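Side-chain contacts in acetoin utilization protein (Exiguobacterium sibiricum, PDB 2Q04), which is probably an acetyl-CoA-dependent acetyltransferase of the GNAT family that takes part in acetoin utilization: residues E85-G90 / F168-P173; F78-P83 / E127-L132; K154-M159 / C182-I187. All coordinates share one frame; numbering follows the deposited sequence.

Contact 1 (E85-G90 / F168-P173); sequences ETWSEG and FPTDDP. With CA (calcium ion), chain H; EDO (1,2-ethanediol), chain K.
Trp87 and Thr86 meet Thr170 and Asp172 by van der Waals packing, and no hydrogen bond crosses between the two loops. The six-membered end of the indole does most of the touching. Its CH2 points edge-on, near the ring plane, at Thr170 OG1, 3.8 Å away, while CZ2 lies 4.0 Å from Asp172 CG, with ring and carboxylate planes 62° apart. Thr86 adds its methyl: CG2 sits 3.7 Å from Asp172 OD1 and at the same time lies over the centre of one indole face, 3.6 Å above the ring plane.

The hydrogen bonds run within or outside each segment, not between them. Thr170 OG1, anti to its own backbone N (chi1 178°), accepts from Asp172 N at 2.9 Å, closing an ST turn, and also bonds to Arg203 O. Asp172, the N-cap of helix 173-176, uses OD2 to hold Ile175 N. A valine in place of Thr170 would probably leave Asp172 N and Arg203 O without this partner and let the turn slacken.

On the other loop, Ser88 O and Gly90 O bind calcium at 2.5 and 2.4 Å. Each loop is thus fixed by its own polar bonds, partly to the same 203-206 region, and the direct join between them is van der Waals packing of the indole and the Thr86 methyl.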
ATOM      1  N   GLU A  85      15.749  -3.980   1.113  1.00 60.64           N
ATOM      2  CA  GLU A  85      15.455  -3.370  -0.179  1.00 62.19           C
ATOM      3  C   GLU A  85      16.051  -1.970  -0.165  1.00 61.56           C
ATOM      4  O   GLU A  85      16.374  -1.450   0.897  1.00 61.19           O
ATOM      5  CB  GLU A  85      13.938  -3.314  -0.426  1.00 62.65           C
ATOM      6  CG  GLU A  85      13.282  -4.706  -0.622  1.00 65.24           C
ATOM      7  CD  GLU A  85      11.848  -4.623  -1.190  1.00 65.41           C
ATOM      8  OE1 GLU A  85      11.181  -3.572  -1.005  1.00 73.72           O
ATOM      9  OE2 GLU A  85      11.398  -5.613  -1.818  1.00 74.14           O
ATOM     10  N   THR A  86      16.205  -1.362  -1.336  1.00 61.17           N
ATOM     11  CA  THR A  86      16.913  -0.066  -1.429  1.00 61.54           C
ATOM     12  C   THR A  86      16.154   1.104  -0.776  1.00 60.52           C
ATOM     13  O   THR A  86      16.766   2.065  -0.317  1.00 60.82           O
ATOM     14  CB  THR A  86      17.267   0.307  -2.905  1.00 62.32           C
ATOM     15  OG1 THR A  86      18.080   1.498  -2.918  1.00 66.14           O
ATOM     16  CG2 THR A  86      16.021   0.538  -3.731  1.00 61.58           C
ATOM     17  N   TRP A  87      14.847   0.963  -0.636  1.00 59.40           N
ATOM     18  CA  TRP A  87      14.003   2.068  -0.175  1.00 58.58           C
ATOM     19  C   TRP A  87      14.188   2.416   1.331  1.00 57.18           C
ATOM     20  O   TRP A  87      13.714   3.448   1.785  1.00 56.89           O
ATOM     21  CB  TRP A  87      12.528   1.757  -0.485  1.00 59.44           C
ATOM     22  CG  TRP A  87      12.359   1.242  -1.853  1.00 59.38           C
ATOM     23  CD1 TRP A  87      12.100  -0.050  -2.214  1.00 60.03           C
ATOM     24  CD2 TRP A  87      12.623   1.949  -3.063  1.00 60.07           C
ATOM     25  NE1 TRP A  87      12.124  -0.174  -3.579  1.00 59.68           N
ATOM     26  CE2 TRP A  87      12.449   1.039  -4.127  1.00 62.11           C
ATOM     27  CE3 TRP A  87      12.971   3.270  -3.357  1.00 59.28           C
ATOM     28  CZ2 TRP A  87      12.613   1.409  -5.465  1.00 60.18           C
ATOM     29  CZ3 TRP A  87      13.126   3.638  -4.684  1.00 59.40           C
ATOM     30  CH2 TRP A  87      12.952   2.707  -5.722  1.00 60.48           C
ATOM     31  N   SER A  88      14.949   1.587   2.062  1.00 56.12           N
ATOM     32  CA  SER A  88      15.151   1.798   3.493  1.00 54.91           C
ATOM     33  C   SER A  88      16.511   2.422   3.814  1.00 54.58           C
ATOM     34  O   SER A  88      16.819   2.659   4.971  1.00 54.76           O
ATOM     35  CB  SER A  88      15.008   0.473   4.252  1.00 54.80           C
ATOM     36  OG  SER A  88      16.021  -0.443   3.887  1.00 54.52           O
ATOM     37  N   GLU A  89      17.311   2.693   2.795  1.00 54.59           N
ATOM     38  CA  GLU A  89      18.651   3.263   3.012  1.00 55.13           C
ATOM     39  C   GLU A  89      18.597   4.612   3.743  1.00 55.62           C
ATOM     40  O   GLU A  89      17.645   5.381   3.586  1.00 56.80           O
ATOM     41  CB  GLU A  89      19.377   3.445   1.688  1.00 55.17           C
ATOM     42  CG  GLU A  89      20.031   2.220   1.166  1.00 55.93           C
ATOM     43  CD  GLU A  89      21.052   2.523   0.097  1.00 56.92           C
ATOM     44  OE1 GLU A  89      21.281   3.722  -0.199  1.00 58.44           O
ATOM     45  OE2 GLU A  89      21.645   1.569  -0.429  1.00 57.38           O
ATOM     46  N   GLY A  90      19.636   4.897   4.522  1.00 55.33           N
ATOM     47  CA  GLY A  90      19.740   6.170   5.217  1.00 55.71           C
ATOM     48  C   GLY A  90      18.859   6.241   6.445  1.00 56.43           C
ATOM     49  O   GLY A  90      18.050   5.350   6.697  1.00 56.93           O
ATOM     50  N   PHE A 168       6.903   7.588 -10.411  1.00 57.14           N
ATOM     51  CA  PHE A 168       8.248   8.190 -10.445  1.00 56.99           C
ATOM     52  C   PHE A 168       9.212   7.255 -11.157  1.00 56.91           C
ATOM     53  O   PHE A 168       9.226   6.052 -10.886  1.00 56.52           O
ATOM     54  CB  PHE A 168       8.763   8.460  -9.026  1.00 57.00           C
ATOM     55  CG  PHE A 168       8.162   9.676  -8.388  1.00 57.56           C
ATOM     56  CD1 PHE A 168       8.688  10.932  -8.632  1.00 56.85           C
ATOM     57  CD2 PHE A 168       7.073   9.565  -7.538  1.00 57.30           C
ATOM     58  CE1 PHE A 168       8.135  12.054  -8.047  1.00 57.48           C
ATOM     59  CE2 PHE A 168       6.525  10.692  -6.936  1.00 57.66           C
ATOM     60  CZ  PHE A 168       7.053  11.932  -7.199  1.00 56.39           C
ATOM     61  N   PRO A 169      10.010   7.796 -12.100  1.00 57.06           N
ATOM     62  CA  PRO A 169      11.045   6.986 -12.727  1.00 56.80           C
ATOM     63  C   PRO A 169      12.062   6.503 -11.719  1.00 56.45           C
ATOM     64  O   PRO A 169      12.254   7.132 -10.685  1.00 55.84           O
ATOM     65  CB  PRO A 169      11.704   7.959 -13.725  1.00 56.50           C
ATOM     66  CG  PRO A 169      10.721   9.013 -13.948  1.00 56.07           C
ATOM     67  CD  PRO A 169       9.949   9.148 -12.679  1.00 57.52           C
ATOM     68  N   THR A 170      12.688   5.381 -12.008  1.00 56.43           N
ATOM     69  CA  THR A 170      13.723   4.841 -11.142  1.00 56.55           C
ATOM     70  C   THR A 170      14.701   3.980 -11.937  1.00 56.61           C
ATOM     71  O   THR A 170      14.351   3.427 -12.981  1.00 56.66           O
ATOM     72  CB  THR A 170      13.126   3.981 -10.027  1.00 56.07           C
ATOM     73  OG1 THR A 170      14.178   3.440  -9.227  1.00 55.94           O
ATOM     74  CG2 THR A 170      12.300   2.826 -10.611  1.00 57.46           C
ATOM     75  N   ASP A 171      15.925   3.874 -11.442  1.00 56.42           N
ATOM     76  CA  ASP A 171      16.896   2.976 -12.030  1.00 56.12           C
ATOM     77  C   ASP A 171      17.038   1.693 -11.196  1.00 56.08           C
ATOM     78  O   ASP A 171      17.970   0.917 -11.392  1.00 56.02           O
ATOM     79  CB  ASP A 171      18.252   3.669 -12.200  1.00 56.21           C
ATOM     80  CG  ASP A 171      18.845   4.139 -10.889  1.00 54.77           C
ATOM     81  OD1 ASP A 171      18.396   3.682  -9.815  1.00 55.86           O
ATOM     82  OD2 ASP A 171      19.774   4.961 -10.937  1.00 54.02           O
ATOM     83  N   ASP A 172      16.114   1.487 -10.260  1.00 56.48           N
ATOM     84  CA  ASP A 172      16.095   0.267  -9.464  1.00 56.57           C
ATOM     85  C   ASP A 172      16.032  -0.940 -10.399  1.00 56.80           C
ATOM     86  O   ASP A 172      15.124  -1.039 -11.214  1.00 57.10           O
ATOM     87  CB  ASP A 172      14.886   0.248  -8.531  1.00 56.22           C
ATOM     88  CG  ASP A 172      14.812  -1.028  -7.698  1.00 56.31           C
ATOM     89  OD1 ASP A 172      15.788  -1.323  -6.974  1.00 59.61           O
ATOM     90  OD2 ASP A 172      13.766  -1.718  -7.747  1.00 56.36           O
ATOM     91  N   PRO A 173      17.010  -1.858 -10.287  1.00 56.76           N
ATOM     92  CA  PRO A 173      17.076  -3.000 -11.190  1.00 56.74           C
ATOM     93  C   PRO A 173      15.769  -3.810 -11.277  1.00 56.84           C
ATOM     94  O   PRO A 173      15.325  -4.126 -12.364  1.00 56.96           O
ATOM     95  CB  PRO A 173      18.193  -3.854 -10.589  1.00 56.88           C
ATOM     96  CG  PRO A 173      19.043  -2.898  -9.871  1.00 56.81           C
ATOM     97  CD  PRO A 173      18.128  -1.859  -9.327  1.00 56.98           C
TER
HETATM   98 CA    CA H 212      15.877   4.254   6.706  1.00 68.69          CA
HETATM   99  C1  EDO K 215      10.832   2.716 -15.133  1.00 48.68           C
HETATM  100  O1  EDO K 215      11.495   3.834 -14.500  1.00 38.74           O
HETATM  101  C2  EDO K 215       9.613   2.299 -14.300  1.00 48.59           C
HETATM  102  O2  EDO K 215       8.721   1.452 -15.052  1.00 55.26           O

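Contact 2 (F78-P83 / E127-L132); sequences FLYPDP and EHYLIL
Within the mixed beta-sheet of this GNAT-type domain, strand 71-79 and strand 130-135 flank strand 95-103, and the contact reaches across that middle strand. Phe78 and Ile131 have the nearest backbones of the two segments, yet their CA atoms are still 8.6 Å apart, so side chains alone make the connection.

The buried core of it is apolar. Ile131 carries its CG2 methyl anti to the backbone N, and this branch meets the rim of the Phe78 ring near the ring plane, with CE1 4.0 Å and CD1 4.1 Å from CG2. Phe78 gets there by turning CG anti to its carbonyl carbon (chi1 -62°), which carries the ring end closer to Ile131 than its CB bond alone would suggest. Leu98 of the middle strand and Met126 also pack against this phenylalanine.

Further along segment 78-83, two tyrosines come together more loosely. Tyr80 starts from a CB pointing away from segment 127-132, but its long ring brings the hydroxyl back. Both phenol oxygens are hydrogen-bonded to the N-terminal amine of Gly1, and Tyr80 OH also bonds to Pro93 O, so the chain terminus bridges the pair. Between the tyrosines themselves there is only a loose approach at the ring edge: Tyr80 OH lies near the Tyr129 ring plane, 4.4 Å from CE1.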
ATOM      1  N   PHE A  78       0.750  -0.234   5.629  1.00 55.26           N
ATOM      2  CA  PHE A  78       1.760   0.813   5.688  1.00 54.65           C
ATOM      3  C   PHE A  78       2.757   0.463   6.732  1.00 55.45           C
ATOM      4  O   PHE A  78       2.395   0.026   7.820  1.00 55.99           O
ATOM      5  CB  PHE A  78       1.137   2.160   6.027  1.00 53.54           C
ATOM      6  CG  PHE A  78       0.166   2.622   5.043  1.00 53.28           C
ATOM      7  CD1 PHE A  78       0.561   3.430   3.988  1.00 55.27           C
ATOM      8  CD2 PHE A  78      -1.171   2.245   5.137  1.00 54.79           C
ATOM      9  CE1 PHE A  78      -0.364   3.859   3.036  1.00 55.31           C
ATOM     10  CE2 PHE A  78      -2.094   2.670   4.200  1.00 54.97           C
ATOM     11  CZ  PHE A  78      -1.693   3.484   3.150  1.00 54.68           C
ATOM     12  N   LEU A  79       4.028   0.646   6.408  1.00 56.06           N
ATOM     13  CA  LEU A  79       5.112   0.403   7.349  1.00 55.91           C
ATOM     14  C   LEU A  79       6.380   0.978   6.774  1.00 56.23           C
ATOM     15  O   LEU A  79       6.394   1.438   5.623  1.00 56.19           O
ATOM     16  CB  LEU A  79       5.285  -1.106   7.609  1.00 55.84           C
ATOM     17  CG  LEU A  79       5.709  -1.990   6.420  1.00 55.88           C
ATOM     18  CD1 LEU A  79       6.087  -3.381   6.913  1.00 55.61           C
ATOM     19  CD2 LEU A  79       4.607  -2.069   5.344  1.00 55.58           C
ATOM     20  N   TYR A  80       7.456   0.956   7.555  1.00 56.39           N
ATOM     21  CA  TYR A  80       8.743   1.426   7.058  1.00 55.75           C
ATOM     22  C   TYR A  80       9.277   0.468   6.018  1.00 55.91           C
ATOM     23  O   TYR A  80       9.030  -0.732   6.099  1.00 55.74           O
ATOM     24  CB  TYR A  80       9.754   1.589   8.195  1.00 55.23           C
ATOM     25  CG  TYR A  80       9.565   2.850   9.004  1.00 55.20           C
ATOM     26  CD1 TYR A  80       9.354   4.077   8.378  1.00 54.32           C
ATOM     27  CD2 TYR A  80       9.676   2.832  10.386  1.00 54.58           C
ATOM     28  CE1 TYR A  80       9.193   5.224   9.100  1.00 54.09           C
ATOM     29  CE2 TYR A  80       9.524   3.987  11.129  1.00 54.76           C
ATOM     30  CZ  TYR A  80       9.288   5.183  10.480  1.00 54.93           C
ATOM     31  OH  TYR A  80       9.139   6.344  11.209  1.00 55.64           O
ATOM     32  N   PRO A  81      10.004   1.001   5.012  1.00 56.96           N
ATOM     33  CA  PRO A  81      10.553   0.176   3.940  1.00 56.72           C
ATOM     34  C   PRO A  81      11.404  -0.984   4.447  1.00 56.16           C
ATOM     35  O   PRO A  81      12.004  -0.892   5.507  1.00 55.84           O
ATOM     36  CB  PRO A  81      11.409   1.165   3.141  1.00 56.53           C
ATOM     37  CG  PRO A  81      10.836   2.485   3.430  1.00 56.08           C
ATOM     38  CD  PRO A  81      10.327   2.430   4.821  1.00 56.87           C
ATOM     39  N   ASP A  82      11.459  -2.057   3.663  1.00 57.34           N
ATOM     40  CA  ASP A  82      12.202  -3.275   4.041  1.00 57.79           C
ATOM     41  C   ASP A  82      13.707  -2.992   4.184  1.00 57.02           C
ATOM     42  O   ASP A  82      14.317  -2.426   3.286  1.00 56.98           O
ATOM     43  CB  ASP A  82      11.972  -4.380   2.983  1.00 57.66           C
ATOM     44  CG  ASP A  82      12.596  -5.718   3.381  1.00 61.15           C
ATOM     45  OD1 ASP A  82      13.811  -5.908   3.157  1.00 63.35           O
ATOM     46  OD2 ASP A  82      11.852  -6.600   3.864  1.00 67.42           O
ATOM     47  N   PRO A  83      14.309  -3.421   5.317  1.00 56.93           N
ATOM     48  CA  PRO A  83      15.754  -3.242   5.565  1.00 57.24           C
ATOM     49  C   PRO A  83      16.654  -3.822   4.464  1.00 57.72           C
ATOM     50  O   PRO A  83      17.809  -3.420   4.344  1.00 57.28           O
ATOM     51  CB  PRO A  83      15.980  -4.008   6.874  1.00 56.90           C
ATOM     52  CG  PRO A  83      14.671  -4.033   7.533  1.00 57.49           C
ATOM     53  CD  PRO A  83      13.640  -4.076   6.450  1.00 57.04           C
ATOM     54  N   GLU A 127       0.231  13.322   6.071  1.00 54.41           N
ATOM     55  CA  GLU A 127       0.784  14.465   5.344  1.00 55.28           C
ATOM     56  C   GLU A 127       2.224  14.745   5.735  1.00 55.00           C
ATOM     57  O   GLU A 127       2.911  15.514   5.066  1.00 55.35           O
ATOM     58  CB  GLU A 127      -0.069  15.714   5.576  1.00 55.29           C
ATOM     59  CG  GLU A 127      -1.492  15.619   5.000  1.00 58.53           C
ATOM     60  CD  GLU A 127      -1.525  15.563   3.446  1.00 61.81           C
ATOM     61  OE1 GLU A 127      -0.445  15.627   2.807  1.00 61.30           O
ATOM     62  OE2 GLU A 127      -2.638  15.469   2.880  1.00 62.49           O
ATOM     63  N   HIS A 128       2.686  14.112   6.814  1.00 54.43           N
ATOM     64  CA  HIS A 128       4.053  14.300   7.287  1.00 54.59           C
ATOM     65  C   HIS A 128       5.017  13.272   6.686  1.00 54.26           C
ATOM     66  O   HIS A 128       6.228  13.338   6.913  1.00 52.82           O
ATOM     67  CB  HIS A 128       4.096  14.227   8.806  1.00 54.09           C
ATOM     68  CG  HIS A 128       3.335  15.322   9.481  1.00 55.36           C
ATOM     69  ND1 HIS A 128       3.926  16.500   9.885  1.00 55.22           N
ATOM     70  CD2 HIS A 128       2.023  15.431   9.800  1.00 54.56           C
ATOM     71  CE1 HIS A 128       3.015  17.279  10.439  1.00 55.10           C
ATOM     72  NE2 HIS A 128       1.852  16.655  10.398  1.00 55.35           N
ATOM     73  N   TYR A 129       4.478  12.336   5.907  1.00 55.20           N
ATOM     74  CA  TYR A 129       5.291  11.277   5.310  1.00 55.17           C
ATOM     75  C   TYR A 129       5.366  11.392   3.815  1.00 55.22           C
ATOM     76  O   TYR A 129       4.453  11.903   3.168  1.00 54.80           O
ATOM     77  CB  TYR A 129       4.725   9.901   5.665  1.00 55.27           C
ATOM     78  CG  TYR A 129       4.834   9.551   7.119  1.00 55.80           C
ATOM     79  CD1 TYR A 129       5.986   8.963   7.627  1.00 57.36           C
ATOM     80  CD2 TYR A 129       3.783   9.784   7.982  1.00 56.26           C
ATOM     81  CE1 TYR A 129       6.085   8.628   8.965  1.00 56.88           C
ATOM     82  CE2 TYR A 129       3.870   9.461   9.320  1.00 57.50           C
ATOM     83  CZ  TYR A 129       5.021   8.887   9.812  1.00 57.01           C
ATOM     84  OH  TYR A 129       5.105   8.566  11.157  1.00 56.20           O
ATOM     85  N   LEU A 130       6.500  10.969   3.271  1.00 56.51           N
ATOM     86  CA  LEU A 130       6.614  10.676   1.873  1.00 57.12           C
ATOM     87  C   LEU A 130       6.312   9.168   1.736  1.00 57.95           C
ATOM     88  O   LEU A 130       7.082   8.316   2.227  1.00 58.04           O
ATOM     89  CB  LEU A 130       8.036  11.011   1.358  1.00 57.22           C
ATOM     90  CG  LEU A 130       8.249  10.933  -0.167  1.00 56.36           C
ATOM     91  CD1 LEU A 130       9.498  11.732  -0.608  1.00 55.67           C
ATOM     92  CD2 LEU A 130       8.342   9.480  -0.630  1.00 57.04           C
ATOM     93  N   ILE A 131       5.147   8.848   1.170  1.00 57.67           N
ATOM     94  CA  ILE A 131       4.691   7.459   1.088  1.00 57.61           C
ATOM     95  C   ILE A 131       4.967   6.881  -0.300  1.00 57.28           C
ATOM     96  O   ILE A 131       4.325   7.253  -1.276  1.00 57.49           O
ATOM     97  CB  ILE A 131       3.161   7.346   1.414  1.00 57.69           C
ATOM     98  CG1 ILE A 131       2.857   8.013   2.761  1.00 56.95           C
ATOM     99  CG2 ILE A 131       2.708   5.860   1.433  1.00 55.46           C
ATOM    100  CD1 ILE A 131       1.370   8.233   3.019  1.00 58.15           C
ATOM    101  N   LEU A 132       5.936   5.989  -0.380  1.00 57.04           N
ATOM    102  CA  LEU A 132       6.276   5.363  -1.630  1.00 56.80           C
ATOM    103  C   LEU A 132       5.700   3.968  -1.678  1.00 56.44           C
ATOM    104  O   LEU A 132       5.323   3.416  -0.659  1.00 57.14           O
ATOM    105  CB  LEU A 132       7.816   5.339  -1.831  1.00 56.84           C
ATOM    106  CG  LEU A 132       8.715   4.568  -0.816  1.00 57.18           C
ATOM    107  CD1 LEU A 132       8.654   3.051  -1.025  1.00 56.38           C
ATOM    108  CD2 LEU A 132      10.153   5.045  -0.939  1.00 56.89           C
TER

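Contact 3 (K154-M159 / C182-I187); sequences KIMEKM and CLMARI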
ATOM      1  N   LYS A 154      -2.546   0.260 -16.028  1.00 57.22           N
ATOM      2  CA  LYS A 154      -3.259   1.521 -16.197  1.00 57.46           C
ATOM      3  C   LYS A 154      -4.337   1.705 -15.124  1.00 57.29           C
ATOM      4  O   LYS A 154      -4.450   2.777 -14.528  1.00 57.17           O
ATOM      5  CB  LYS A 154      -3.859   1.590 -17.601  1.00 57.60           C
ATOM      6  CG  LYS A 154      -2.782   1.701 -18.725  1.00 57.89           C
ATOM      7  CD  LYS A 154      -3.308   1.219 -20.092  1.00 57.03           C
ATOM      8  CE  LYS A 154      -2.170   1.061 -21.097  1.00 57.38           C
ATOM      9  NZ  LYS A 154      -2.611   0.425 -22.373  1.00 60.07           N
ATOM     10  N   ILE A 155      -5.065   0.630 -14.832  1.00 57.34           N
ATOM     11  CA  ILE A 155      -6.119   0.650 -13.809  1.00 57.26           C
ATOM     12  C   ILE A 155      -5.530   0.789 -12.412  1.00 57.07           C
ATOM     13  O   ILE A 155      -6.000   1.576 -11.617  1.00 57.54           O
ATOM     14  CB  ILE A 155      -6.985  -0.636 -13.890  1.00 56.70           C
ATOM     15  CG1 ILE A 155      -7.764  -0.653 -15.213  1.00 57.87           C
ATOM     16  CG2 ILE A 155      -7.942  -0.706 -12.721  1.00 57.63           C
ATOM     17  CD1 ILE A 155      -8.263  -2.020 -15.620  1.00 59.80           C
HETATM   18  N   MSE A 156      -4.499   0.018 -12.129  1.00 57.13           N
HETATM   19  CA  MSE A 156      -3.869   0.048 -10.832  1.00 56.79           C
HETATM   20  C   MSE A 156      -3.242   1.412 -10.558  1.00 56.91           C
HETATM   21  O   MSE A 156      -3.228   1.880  -9.418  1.00 56.67           O
HETATM   22  CB  MSE A 156      -2.816  -1.051 -10.737  1.00 56.92           C
HETATM   23  CG  MSE A 156      -2.051  -1.067  -9.430  1.00 57.22           C
HETATM   24 SE   MSE A 156      -0.557   0.188  -9.414  0.75 55.13          SE
HETATM   25  CE  MSE A 156       0.507  -0.558 -10.937  1.00 57.93           C
ATOM     26  N   GLU A 157      -2.717   2.055 -11.600  1.00 57.18           N
ATOM     27  CA  GLU A 157      -2.045   3.351 -11.414  1.00 57.76           C
ATOM     28  C   GLU A 157      -3.049   4.440 -11.108  1.00 57.64           C
ATOM     29  O   GLU A 157      -2.830   5.247 -10.218  1.00 57.25           O
ATOM     30  CB  GLU A 157      -1.189   3.727 -12.637  1.00 58.61           C
ATOM     31  CG  GLU A 157      -0.175   4.866 -12.357  1.00 58.21           C
ATOM     32  CD  GLU A 157       0.590   5.325 -13.623  1.00 58.74           C
ATOM     33  OE1 GLU A 157       0.730   4.519 -14.566  1.00 59.25           O
ATOM     34  OE2 GLU A 157       1.051   6.492 -13.657  1.00 56.70           O
ATOM     35  N   LYS A 158      -4.180   4.423 -11.808  1.00 57.60           N
ATOM     36  CA  LYS A 158      -5.235   5.388 -11.570  1.00 57.87           C
ATOM     37  C   LYS A 158      -5.873   5.194 -10.175  1.00 57.61           C
ATOM     38  O   LYS A 158      -6.286   6.169  -9.538  1.00 57.78           O
ATOM     39  CB  LYS A 158      -6.261   5.322 -12.703  1.00 58.73           C
ATOM     40  CG  LYS A 158      -5.663   5.812 -14.063  1.00 58.89           C
ATOM     41  CD  LYS A 158      -6.573   5.526 -15.268  1.00 58.57           C
ATOM     42  CE  LYS A 158      -7.587   6.644 -15.508  1.00 60.55           C
ATOM     43  NZ  LYS A 158      -8.165   6.580 -16.896  1.00 56.69           N
HETATM   44  N   MSE A 159      -5.872   3.952  -9.681  1.00 56.82           N
HETATM   45  CA  MSE A 159      -6.313   3.681  -8.332  1.00 55.80           C
HETATM   46  C   MSE A 159      -5.398   4.356  -7.359  1.00 56.45           C
HETATM   47  O   MSE A 159      -5.846   5.039  -6.448  1.00 56.20           O
HETATM   48  CB  MSE A 159      -6.319   2.192  -8.056  1.00 56.11           C
HETATM   49  CG  MSE A 159      -6.781   1.864  -6.666  1.00 56.77           C
HETATM   50 SE   MSE A 159      -6.568   0.059  -6.211  0.75 53.43          SE
HETATM   51  CE  MSE A 159      -4.710   0.006  -6.085  1.00 57.37           C
ATOM     52  N   CYS A 182       6.447  -0.496 -11.512  1.00 56.50           N
ATOM     53  CA  CYS A 182       6.565   0.918 -11.243  1.00 57.66           C
ATOM     54  C   CYS A 182       6.767   1.277  -9.777  1.00 57.45           C
ATOM     55  O   CYS A 182       6.390   0.540  -8.872  1.00 57.16           O
ATOM     56  CB  CYS A 182       5.338   1.677 -11.793  1.00 58.49           C
ATOM     57  SG  CYS A 182       3.757   1.313 -10.961  1.00 58.91           S
ATOM     58  N   LEU A 183       7.414   2.409  -9.575  1.00 57.43           N
ATOM     59  CA  LEU A 183       7.529   3.025  -8.290  1.00 56.89           C
ATOM     60  C   LEU A 183       6.594   4.199  -8.284  1.00 56.70           C
ATOM     61  O   LEU A 183       6.548   4.968  -9.239  1.00 56.85           O
ATOM     62  CB  LEU A 183       8.969   3.520  -8.070  1.00 57.31           C
ATOM     63  CG  LEU A 183       9.205   4.561  -6.967  1.00 56.74           C
ATOM     64  CD1 LEU A 183       9.032   3.942  -5.570  1.00 56.34           C
ATOM     65  CD2 LEU A 183      10.593   5.151  -7.127  1.00 56.98           C
HETATM   66  N   MSE A 184       5.826   4.329  -7.234  1.00 56.28           N
HETATM   67  CA  MSE A 184       4.943   5.474  -7.081  1.00 54.73           C
HETATM   68  C   MSE A 184       5.113   6.020  -5.706  1.00 56.04           C
HETATM   69  O   MSE A 184       5.564   5.312  -4.810  1.00 56.43           O
HETATM   70  CB  MSE A 184       3.483   5.072  -7.299  1.00 54.33           C
HETATM   71  CG  MSE A 184       3.206   4.490  -8.645  1.00 50.33           C
HETATM   72 SE   MSE A 184       1.371   4.090  -8.871  0.75 43.46          SE
HETATM   73  CE  MSE A 184       0.660   5.897  -8.789  1.00 58.66           C
ATOM     74  N   ALA A 185       4.745   7.276  -5.512  1.00 56.64           N
ATOM     75  CA  ALA A 185       4.881   7.883  -4.205  1.00 57.14           C
ATOM     76  C   ALA A 185       3.974   9.082  -3.998  1.00 56.96           C
ATOM     77  O   ALA A 185       3.702   9.828  -4.912  1.00 57.31           O
ATOM     78  CB  ALA A 185       6.312   8.268  -3.954  1.00 57.94           C
ATOM     79  N   ARG A 186       3.536   9.254  -2.755  1.00 57.11           N
ATOM     80  CA  ARG A 186       2.728  10.385  -2.357  1.00 57.18           C
ATOM     81  C   ARG A 186       3.536  11.248  -1.424  1.00 57.32           C
ATOM     82  O   ARG A 186       3.918  10.802  -0.328  1.00 57.66           O
ATOM     83  CB  ARG A 186       1.457   9.911  -1.641  1.00 57.53           C
ATOM     84  CG  ARG A 186       0.528  11.046  -1.140  1.00 55.71           C
ATOM     85  CD  ARG A 186      -0.528  10.487  -0.178  1.00 57.57           C
ATOM     86  NE  ARG A 186      -1.730  11.331  -0.060  1.00 57.35           N
ATOM     87  CZ  ARG A 186      -1.864  12.349   0.786  1.00 57.20           C
ATOM     88  NH1 ARG A 186      -0.851  12.731   1.548  1.00 60.87           N
ATOM     89  NH2 ARG A 186      -2.998  13.021   0.827  1.00 57.16           N
ATOM     90  N   ILE A 187       3.841  12.468  -1.861  1.00 57.21           N
ATOM     91  CA  ILE A 187       4.596  13.413  -1.037  1.00 57.23           C
ATOM     92  C   ILE A 187       3.634  14.273  -0.228  1.00 57.72           C
ATOM     93  O   ILE A 187       2.956  15.151  -0.773  1.00 57.80           O
ATOM     94  CB  ILE A 187       5.500  14.342  -1.899  1.00 57.14           C
ATOM     95  CG1 ILE A 187       6.516  13.511  -2.689  1.00 57.71           C
ATOM     96  CG2 ILE A 187       6.234  15.372  -0.998  1.00 56.70           C
ATOM     97  CD1 ILE A 187       7.259  14.299  -3.757  1.00 57.45           C
TER
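This is helix-on-sheet packing, with helix 149-162 laid against strand 182-187 of the mixed beta-sheet in a GNAT-type fold. The local axes run nearly parallel, 15° apart in direction, and approach to 10.8 Å. Such a separation is bridged here by long, flexible side chains, two of them selenomethionines.

Met156 points its CB at the strand, with CG anti to the backbone N (chi1 178°). Its chain then bends at chi2 and chi3, turning the terminal CE onto Cys182 SG at 3.8 Å. The selenium just before that methyl faces the selenium of Met184, SE to SE 4.4 Å, so Met156 touches two strand residues whose CB bonds both point toward the helix. Trp140 and Glu135 border Met156 as well.

Glu157 joins through its aliphatic part, not its charge. The carboxylate goes to Arg153 on the same helix, where OE1 forms a salt bridge, leaving the methylene CG to face the strand. Met184 crosses that stem obliquely, and its end touches both side chain and backbone of the helix: SE lies 3.9 Å from Glu157 CG, and CE is 3.8 Å from Glu157 CG and 3.8 Å from Glu157 O.

In the fold
Along the chain, contact 2 closes before contact 3 opens, while contact 1 crosses both because its segments alternate with theirs. The centres of contacts 1 and 2 lie about 13 Å apart, those of 2 and 3 about 15 Å, and those of 1 and 3 about 16 Å. Contacts 2 and 3 share the mixed sheet directly: strands 130-135 and 182-187 are antiparallel neighbours, and Glu127 of contact 2 forms a salt bridge with Arg186 of contact 3. Contact 1 joins both neighbours, through Ser88 to Asp82 and through Phe168 to Leu183. Together they join the loop after strand 71-79, the sheet and helix 149-162 into one packed unit.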